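Local coordinates for nodulation protein S (Bradyrhizobium sp., PDB 3OFK) that acts as an S-adenosylmethionine-dependent N-methyltransferase that probably methylates an intermediate in the synthesis of the lipochitooligosaccharide Nod factor, at residues Glu67-His72 against Phe115-Val120; Thr135-Met140 against Thr174-Ala179. All coordinates share one frame; numbering follows the deposited sequence.

Overall arrangement
Both contacts pack on the central sheet, and strand 115-121 ties them together. Leu117 and Val119 face helix 64-69 in contact 1, whereas Ile118, turned to the other face, meets helix 130-142 of contact 2: Ile118 CD1 lies 3.4 Å from Met140 O, and Val120 CG2 lies 3.8 Å from Met140 SD. The contact centres are 19 Å apart, with the sheet between them. Contact 1 is nearer the cofactor product, since the side chain of Val119 is about 6 Å from the bound S-adenosyl-L-homocysteine. For Ile137 in contact 2 the corresponding distance is about 11 Å, although its side chain is about 8 Å from that of Ile106, which binds the ligand.

Contact 1: residues Glu67-His72 against Phe115-Val120; sequences EKLAPH and FDLIVV
Leu69 O accepts a backbone hydrogen bond from His72 N at 3.0 Å, the i to i+3 bond of the 3-10 turn formed by 70-72, while the Leu69 side chain reaches across to Leu117 and Val119 of the strand. No hydrogen bond crosses between 67-72 and 115-120; the two branches of this one leucine carry the contact. CD1 of Leu69 meets CD2 of Leu117 at 4.0 Å, the two side chains running at a slant to each other. The other branch goes to the valine, where Leu69 CD2 and Val119 CG2 come end on, again at 4.0 Å. Val119 has its CG1 opposite the backbone N (chi1 -179°), which places CG2 on the N side as the methyl that meets Leu69. The separations are those of easy van der Waals contact, and the small shared surface, 92 Å² over both sides, agrees with a CA-CA distance of 9.5 Å from Leu69 to Val119.

Leu117 and Val119 project from one face of the strand and Ile118 from the other, the alternation expected of an extended chain. From helix 33-46, Ser46 touches Leu69, Leu117 and Val119, and Leu42 touches Val119. Asp116 OD1 accepts a hydrogen bond from Asn54 N and OD2 one from Ser53 N.

Helix 64-69 is the connection of a beta-alpha-beta crossover from strand 52-58 to the parallel strand 73-80, here also touching strand 115-121: the helix-on-sheet layering of the Rossmann-like methyltransferase fold.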
loop_
_atom_site.group_PDB
_atom_site.type_symbol
_atom_site.label_atom_id
_atom_site.label_comp_id
_atom_site.label_asym_id
_atom_site.label_seq_id
_atom_site.Cartn_x
_atom_site.Cartn_y
_atom_site.Cartn_z
ATOM N N GLU A 67 1.765 -11.076 -5.325
ATOM C CA GLU A 67 2.392 -12.124 -6.135
ATOM C C GLU A 67 3.891 -11.924 -6.340
ATOM O O GLU A 67 4.642 -12.896 -6.460
ATOM C CB GLU A 67 1.686 -12.188 -7.498
ATOM C CG GLU A 67 2.320 -13.168 -8.482
ATOM C CD GLU A 67 1.389 -13.620 -9.583
ATOM O OE1 GLU A 67 0.754 -12.731 -10.215
ATOM O OE2 GLU A 67 1.291 -14.871 -9.786
ATOM N N LYS A 68 4.297 -10.661 -6.414
ATOM C CA LYS A 68 5.702 -10.288 -6.590
ATOM C C LYS A 68 6.446 -10.324 -5.259
ATOM O O LYS A 68 7.600 -10.696 -5.189
ATOM C CB LYS A 68 5.761 -8.891 -7.215
ATOM C CG LYS A 68 5.163 -8.850 -8.633
ATOM C CD LYS A 68 5.046 -7.436 -9.199
ATOM C CE LYS A 68 4.089 -7.431 -10.380
ATOM N NZ LYS A 68 3.781 -6.072 -10.873
ATOM N N LEU A 69 5.744 -9.993 -4.189
ATOM C CA LEU A 69 6.316 -9.953 -2.850
ATOM C C LEU A 69 6.437 -11.319 -2.181
ATOM O O LEU A 69 7.438 -11.580 -1.503
ATOM C CB LEU A 69 5.464 -9.036 -1.975
ATOM C CG LEU A 69 6.026 -8.601 -0.614
ATOM C CD1 LEU A 69 7.293 -7.747 -0.785
ATOM C CD2 LEU A 69 4.925 -7.840 0.159
ATOM N N ALA A 70 5.449 -12.198 -2.396
ATOM C CA ALA A 70 5.338 -13.469 -1.646
ATOM C C ALA A 70 6.594 -14.336 -1.629
ATOM O O ALA A 70 6.980 -14.819 -0.558
ATOM C CB ALA A 70 4.079 -14.342 -2.099
ATOM N N PRO A 71 7.248 -14.545 -2.800
ATOM C CA PRO A 71 8.385 -15.449 -2.806
ATOM C C PRO A 71 9.584 -14.984 -1.988
ATOM O O PRO A 71 10.514 -15.757 -1.786
ATOM C CB PRO A 71 8.776 -15.528 -4.276
ATOM C CG PRO A 71 7.680 -14.844 -5.041
ATOM C CD PRO A 71 6.960 -13.983 -4.135
ATOM N N HIS A 72 9.541 -13.748 -1.492
ATOM C CA HIS A 72 10.665 -13.134 -0.802
ATOM C C HIS A 72 10.451 -12.952 0.707
ATOM O O HIS A 72 11.314 -12.402 1.389
ATOM C CB HIS A 72 10.966 -11.816 -1.492
ATOM C CG HIS A 72 11.080 -11.948 -2.985
ATOM N ND1 HIS A 72 12.071 -12.682 -3.601
ATOM C CD2 HIS A 72 10.286 -11.483 -3.977
ATOM C CE1 HIS A 72 11.891 -12.646 -4.907
ATOM N NE2 HIS A 72 10.804 -11.937 -5.162
ATOM N N PHE A 115 6.261 -7.089 12.306
ATOM C CA PHE A 115 6.694 -7.321 10.912
ATOM C C PHE A 115 7.993 -6.584 10.576
ATOM O O PHE A 115 8.148 -5.397 10.862
ATOM C CB PHE A 115 5.596 -6.888 9.937
ATOM C CG PHE A 115 4.263 -7.506 10.233
ATOM C CD1 PHE A 115 3.975 -8.794 9.810
ATOM C CD2 PHE A 115 3.305 -6.814 10.978
ATOM C CE1 PHE A 115 2.779 -9.383 10.107
ATOM C CE2 PHE A 115 2.079 -7.402 11.276
ATOM C CZ PHE A 115 1.818 -8.694 10.838
ATOM N N ASP A 116 8.932 -7.288 9.957
ATOM C CA ASP A 116 10.171 -6.633 9.493
ATOM C C ASP A 116 10.009 -5.915 8.131
ATOM O O ASP A 116 10.919 -5.193 7.685
ATOM C CB ASP A 116 11.355 -7.603 9.489
ATOM C CG ASP A 116 11.134 -8.821 8.615
ATOM O OD1 ASP A 116 9.992 -9.257 8.493
ATOM O OD2 ASP A 116 12.112 -9.359 8.066
ATOM N N LEU A 117 8.872 -6.113 7.467
ATOM C CA LEU A 117 8.500 -5.288 6.320
ATOM C C LEU A 117 7.008 -5.019 6.364
ATOM O O LEU A 117 6.219 -5.956 6.508
ATOM C CB LEU A 117 8.802 -5.972 4.991
ATOM C CG LEU A 117 8.466 -5.170 3.722
ATOM C CD1 LEU A 117 9.302 -3.874 3.596
ATOM C CD2 LEU A 117 8.721 -6.106 2.525
ATOM N N ILE A 118 6.638 -3.746 6.232
ATOM C CA ILE A 118 5.273 -3.366 5.959
ATOM C C ILE A 118 5.231 -2.584 4.667
ATOM O O ILE A 118 5.978 -1.623 4.479
ATOM C CB ILE A 118 4.720 -2.498 7.075
ATOM C CG1 ILE A 118 4.756 -3.276 8.387
ATOM C CG2 ILE A 118 3.307 -2.044 6.728
ATOM C CD1 ILE A 118 4.329 -2.441 9.602
ATOM N N VAL A 119 4.415 -3.051 3.739
ATOM C CA VAL A 119 4.228 -2.349 2.478
ATOM C C VAL A 119 2.824 -1.693 2.567
ATOM O O VAL A 119 1.833 -2.336 2.930
ATOM C CB VAL A 119 4.377 -3.278 1.236
ATOM C CG1 VAL A 119 4.199 -2.484 -0.046
ATOM C CG2 VAL A 119 5.762 -4.056 1.242
ATOM N N VAL A 120 2.782 -0.395 2.285
ATOM C CA VAL A 120 1.577 0.426 2.346
ATOM C C VAL A 120 1.631 1.361 1.171
ATOM O O VAL A 120 2.211 2.463 1.215
ATOM C CB VAL A 120 1.437 1.122 3.713
ATOM C CG1 VAL A 120 2.687 1.927 4.072
ATOM C CG2 VAL A 120 0.200 2.006 3.759
#

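Contact 2: residues Thr135-Met140 against Thr174-Ala179; sequences TAIDNM and TILTEA
Ile175 presents CG2 to Ile137 of helix 130-142, and Ile137 CD1 sits 3.6 Å from that methyl and 4.1 Å from Ile175 CB. The methyl stands opposite the backbone N of its own residue (chi1 -66° for CG1), while the extended CG1 arm of Ile137 (chi2 166°) delivers its CD1; the two side chains cross at roughly a right angle.

Leu176 follows, its CA only 7.0 Å from that of Ile137. Although its CB does not aim directly at the other helix, the end of the chain swings over, and Leu176 CD2 meets Ile137 CG2 at 3.6 Å, again nearly perpendicular. The two branches of Ile137 are thus divided between consecutive residues. Leu176 also touches Leu150, Phe152 and Phe202 of the sheet, and Met140 likewise touches Leu150, so both helices lie against the sheet as one layer of the alpha/beta/alpha sandwich of a Rossmann-like methyltransferase.

Thr177 turns back to its own helix, its OG1 bonded to Ile173 O. Glu178 N is 3.2 Å from Ile175 O, a bond spanning three residues. Glu178 OE1 makes a long, weak ion pair with Arg134 NH1; OE2, 6.8 Å from Asp138 OD1, does not contact that like charge. Ala179 points toward helix 130-142 and touches Val141 there.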
loop_
_atom_site.group_PDB
_atom_site.type_symbol
_atom_site.label_atom_id
_atom_site.label_comp_id
_atom_site.label_asym_id
_atom_site.label_seq_id
_atom_site.Cartn_x
_atom_site.Cartn_y
_atom_site.Cartn_z
ATOM N N THR A 135 -3.889 7.770 13.075
ATOM C CA THR A 135 -4.210 6.560 13.819
ATOM C C THR A 135 -3.647 5.328 13.080
ATOM O O THR A 135 -2.982 4.491 13.670
ATOM C CB THR A 135 -5.728 6.375 14.016
ATOM O OG1 THR A 135 -6.206 7.334 14.966
ATOM C CG2 THR A 135 -6.037 4.981 14.549
ATOM N N ALA A 136 -3.942 5.224 11.797
ATOM C CA ALA A 136 -3.415 4.128 10.975
ATOM C C ALA A 136 -1.878 4.106 10.948
ATOM O O ALA A 136 -1.265 3.064 11.003
ATOM C CB ALA A 136 -3.938 4.236 9.552
ATOM N N ILE A 137 -1.261 5.263 10.811
ATOM C CA ILE A 137 0.181 5.341 10.842
ATOM C C ILE A 137 0.708 4.883 12.193
ATOM O O ILE A 137 1.658 4.124 12.216
ATOM C CB ILE A 137 0.679 6.731 10.485
ATOM C CG1 ILE A 137 0.413 6.975 9.036
ATOM C CG2 ILE A 137 2.182 6.877 10.719
ATOM C CD1 ILE A 137 0.537 8.371 8.656
ATOM N N ASP A 138 0.077 5.278 13.303
ATOM C CA ASP A 138 0.584 4.874 14.630
ATOM C C ASP A 138 0.537 3.357 14.726
ATOM O O ASP A 138 1.408 2.713 15.339
ATOM C CB ASP A 138 -0.230 5.499 15.791
ATOM C CG ASP A 138 -0.108 7.022 15.874
ATOM O OD1 ASP A 138 0.789 7.591 15.234
ATOM O OD2 ASP A 138 -0.930 7.662 16.578
ATOM N N ASN A 139 -0.518 2.786 14.156
ATOM C CA ASN A 139 -0.745 1.343 14.196
ATOM C C ASN A 139 0.361 0.620 13.434
ATOM O O ASN A 139 0.889 -0.388 13.893
ATOM C CB ASN A 139 -2.127 1.022 13.600
ATOM C CG ASN A 139 -2.604 -0.423 13.897
ATOM O OD1 ASN A 139 -2.120 -1.103 14.811
ATOM N ND2 ASN A 139 -3.575 -0.882 13.108
ATOM N N MET A 140 0.672 1.138 12.241
ATOM C CA MET A 140 1.749 0.610 11.415
ATOM C C MET A 140 3.108 0.718 12.149
ATOM O O MET A 140 3.886 -0.264 12.183
ATOM C CB MET A 140 1.794 1.342 10.070
ATOM C CG MET A 140 0.632 1.063 9.198
ATOM S SD MET A 140 0.952 1.628 7.514
ATOM C CE MET A 140 1.096 3.419 7.666
ATOM N N THR A 174 5.700 13.266 5.751
ATOM C CA THR A 174 5.946 14.172 6.854
ATOM C C THR A 174 5.609 13.549 8.198
ATOM O O THR A 174 6.397 13.659 9.149
ATOM C CB THR A 174 5.205 15.521 6.659
ATOM O OG1 THR A 174 5.743 16.163 5.506
ATOM C CG2 THR A 174 5.390 16.462 7.880
ATOM N N ILE A 175 4.444 12.920 8.267
ATOM C CA ILE A 175 3.930 12.313 9.497
ATOM C C ILE A 175 4.735 11.061 9.839
ATOM O O ILE A 175 5.112 10.844 10.997
ATOM C CB ILE A 175 2.437 11.935 9.359
ATOM C CG1 ILE A 175 1.566 13.203 9.200
ATOM C CG2 ILE A 175 1.983 11.100 10.560
ATOM C CD1 ILE A 175 0.090 12.910 8.844
ATOM N N LEU A 176 5.004 10.247 8.820
ATOM C CA LEU A 176 5.849 9.070 8.999
ATOM C C LEU A 176 7.192 9.430 9.602
ATOM O O LEU A 176 7.678 8.708 10.462
ATOM C CB LEU A 176 6.059 8.346 7.670
ATOM C CG LEU A 176 4.886 7.544 7.142
ATOM C CD1 LEU A 176 5.154 7.029 5.728
ATOM C CD2 LEU A 176 4.603 6.407 8.067
ATOM N N THR A 177 7.770 10.555 9.160
ATOM C CA THR A 177 9.110 10.983 9.563
ATOM C C THR A 177 9.234 11.353 11.071
ATOM O O THR A 177 10.349 11.365 11.624
ATOM C CB THR A 177 9.631 12.168 8.648
ATOM O OG1 THR A 177 9.556 11.790 7.259
ATOM C CG2 THR A 177 11.098 12.575 9.007
ATOM N N GLU A 178 8.101 11.653 11.714
ATOM C CA GLU A 178 8.039 11.987 13.144
ATOM C C GLU A 178 8.323 10.765 13.998
ATOM O O GLU A 178 8.802 10.888 15.124
ATOM C CB GLU A 178 6.640 12.520 13.538
ATOM C CG GLU A 178 6.176 13.820 12.840
ATOM C CD GLU A 178 4.654 14.055 12.902
ATOM O OE1 GLU A 178 4.154 14.911 12.134
ATOM O OE2 GLU A 178 3.960 13.399 13.710
ATOM N N ALA A 179 7.970 9.587 13.479
ATOM C CA ALA A 179 8.180 8.339 14.213
ATOM C C ALA A 179 9.329 7.476 13.632
ATOM O O ALA A 179 9.941 6.673 14.356
ATOM C CB ALA A 179 6.870 7.539 14.246
#